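Local coordinates for protein methionine gamma-lyase (Trichomonas vaginalis, PDB 1E5E) that belongs to the Cys/Met metabolism family of PLP-dependent enzymes and assembles from four chains, at residues 137-140 against 141-145. Sequence-based numbering, arbitrary orientation. Where two conformers were deposited one is given.
Sequences PGEV and KKHMK
The imidazole of H143 lies alongside the carboxylate arm of E139 on a short surface helix, 139-143, that links strands 128-132 and 148-154 of the seven-stranded sheet in this aminotransferase-like fold. Their flat groups are steeply turned, 76° apart, and E139 OE1 comes 3.3 Å from H143 CE1. With CG beside its own backbone N (chi1 -70°), H143 swings its ring back along the helix, where ND1 donates a nearly straight 2.6 Å bond to E139 O, which lies close to the ring plane. Histidine suits this position because its ring N-H can reach a carbonyl one turn back that the backbone N of H143 engages weakly; that N also bonds V140 O at 2.9 Å. At the N-cap, G138 has a phi of 88°, where a CB would press on P137 O, so glycine fits; G138 O receives K142 N at 3.0 Å. On the inner side, V140, buried against I132 and D172, sets CG1 4.0 Å from M144 SD. Outside, K142 runs its extended chain past G138 O to a long salt bridge, NZ 4.0 Å from E139 OE2; one water spans the gap, accepting from K142 NZ and donating to E139 OE2 and P137 O.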
ATOM      1  N   PRO A 137      17.287  21.296 -39.920  1.00 35.33           N
ATOM      2  CA  PRO A 137      16.371  21.788 -40.933  1.00 34.67           C
ATOM      3  C   PRO A 137      16.384  20.905 -42.165  1.00 35.11           C
ATOM      4  O   PRO A 137      17.435  20.509 -42.673  1.00 32.97           O
ATOM      5  CB  PRO A 137      16.959  23.143 -41.285  1.00 35.69           C
ATOM      6  CG  PRO A 137      17.677  23.608 -40.062  1.00 35.96           C
ATOM      7  CD  PRO A 137      18.122  22.374 -39.334  1.00 35.34           C
ATOM      8  N   GLY A 138      15.203  20.550 -42.660  1.00 36.14           N
ATOM      9  CA  GLY A 138      15.014  19.711 -43.822  1.00 35.31           C
ATOM     10  C   GLY A 138      14.962  18.209 -43.627  1.00 34.71           C
ATOM     11  O   GLY A 138      14.272  17.488 -44.367  1.00 33.87           O
ATOM     12  N   GLU A 139      15.639  17.646 -42.632  1.00 33.41           N
ATOM     13  CA  GLU A 139      15.641  16.186 -42.524  1.00 32.70           C
ATOM     14  C   GLU A 139      14.256  15.570 -42.416  1.00 32.12           C
ATOM     15  O   GLU A 139      14.055  14.522 -43.039  1.00 31.61           O
ATOM     16  CB  GLU A 139      16.588  15.762 -41.423  1.00 32.73           C
ATOM     17  CG  GLU A 139      18.053  16.044 -41.713  1.00 33.10           C
ATOM     18  CD  GLU A 139      18.498  15.344 -42.992  1.00 34.02           C
ATOM     19  OE1 GLU A 139      18.707  14.117 -42.962  1.00 33.45           O
ATOM     20  OE2 GLU A 139      18.572  16.062 -44.017  1.00 34.07           O
ATOM     21  N   VAL A 140      13.309  16.182 -41.732  1.00 31.00           N
ATOM     22  CA  VAL A 140      11.986  15.607 -41.576  1.00 30.74           C
ATOM     23  C   VAL A 140      11.296  15.527 -42.922  1.00 30.96           C
ATOM     24  O   VAL A 140      10.997  14.427 -43.398  1.00 29.40           O
ATOM     25  CB  VAL A 140      11.109  16.384 -40.573  1.00 29.68           C
ATOM     26  CG1 VAL A 140       9.662  15.908 -40.675  1.00 28.29           C
ATOM     27  CG2 VAL A 140      11.629  16.204 -39.156  1.00 27.22           C
ATOM     28  N   LYS A 141      11.095  16.683 -43.539  1.00 31.14           N
ATOM     29  CA  LYS A 141      10.443  16.730 -44.829  1.00 32.81           C
ATOM     30  C   LYS A 141      11.107  15.821 -45.860  1.00 33.33           C
ATOM     31  O   LYS A 141      10.407  15.119 -46.606  1.00 32.41           O
ATOM     32  CB  LYS A 141      10.365  18.149 -45.389  1.00 34.34           C
ATOM     33  CG  LYS A 141       8.930  18.445 -45.822  0.60 35.73           C
ATOM     34  CD  LYS A 141       8.845  19.433 -46.980  0.60 36.65           C
ATOM     35  CE  LYS A 141       7.499  19.307 -47.684  0.60 36.14           C
ATOM     36  NZ  LYS A 141       7.160  17.864 -47.913  0.60 36.21           N
ATOM     37  N   LYS A 142      12.440  15.724 -45.879  1.00 34.30           N
ATOM     38  CA  LYS A 142      13.093  14.858 -46.859  1.00 36.19           C
ATOM     39  C   LYS A 142      12.776  13.381 -46.666  1.00 36.03           C
ATOM     40  O   LYS A 142      12.891  12.579 -47.615  1.00 36.10           O
ATOM     41  CB  LYS A 142      14.611  15.057 -46.832  1.00 37.38           C
ATOM     42  CG  LYS A 142      15.072  16.350 -47.482  1.00 40.73           C
ATOM     43  CD  LYS A 142      16.526  16.696 -47.156  1.00 42.09           C
ATOM     44  CE  LYS A 142      16.814  18.123 -47.648  1.00 44.21           C
ATOM     45  NZ  LYS A 142      18.053  18.665 -47.007  1.00 45.31           N
ATOM     46  N   HIS A 143      12.450  12.955 -45.434  1.00 33.72           N
ATOM     47  CA  HIS A 143      12.208  11.532 -45.246  1.00 31.31           C
ATOM     48  C   HIS A 143      10.752  11.148 -45.284  1.00 30.05           C
ATOM     49  O   HIS A 143      10.445   9.969 -45.119  1.00 31.53           O
ATOM     50  CB  HIS A 143      12.824  11.080 -43.924  1.00 30.37           C
ATOM     51  CG  HIS A 143      14.315  11.120 -44.041  1.00 29.35           C
ATOM     52  ND1 HIS A 143      15.022  12.288 -43.845  1.00 29.79           N
ATOM     53  CD2 HIS A 143      15.197  10.134 -44.310  1.00 26.89           C
ATOM     54  CE1 HIS A 143      16.324  12.018 -43.976  1.00 27.56           C
ATOM     55  NE2 HIS A 143      16.432  10.740 -44.275  1.00 28.19           N
ATOM     56  N   MET A 144       9.892  12.105 -45.489  1.00 30.33           N
ATOM     57  CA  MET A 144       8.459  11.810 -45.494  1.00 31.33           C
ATOM     58  C   MET A 144       8.073  10.984 -46.689  1.00 32.28           C
ATOM     59  O   MET A 144       8.578  11.194 -47.795  1.00 31.23           O
ATOM     60  CB  MET A 144       7.725  13.132 -45.291  1.00 32.86           C
ATOM     61  CG  MET A 144       7.476  13.289 -43.742  1.00 34.77           C
ATOM     62  SD  MET A 144       6.896  14.971 -43.462  1.00 38.74           S
ATOM     63  CE  MET A 144       5.165  14.745 -43.833  1.00 37.15           C
ATOM     64  N   LYS A 145       7.217   9.984 -46.481  1.00 31.10           N
ATOM     65  CA  LYS A 145       6.768   9.073 -47.528  1.00 31.26           C
ATOM     66  C   LYS A 145       5.262   9.064 -47.482  1.00 31.48           C
ATOM     67  O   LYS A 145       4.626   9.519 -46.534  1.00 33.15           O
ATOM     68  CB  LYS A 145       7.344   7.661 -47.417  1.00 31.44           C
ATOM     69  CG  LYS A 145       8.852   7.621 -47.318  1.00 33.45           C
ATOM     70  CD  LYS A 145       9.535   6.307 -47.572  1.00 34.84           C
ATOM     71  CE  LYS A 145       9.325   5.269 -46.473  1.00 35.59           C
ATOM     72  NZ  LYS A 145      10.185   4.071 -46.753  1.00 36.27           N
TER
HETATM   73  O   HOH W   1      18.534  18.612 -44.257  1.00 40.37           O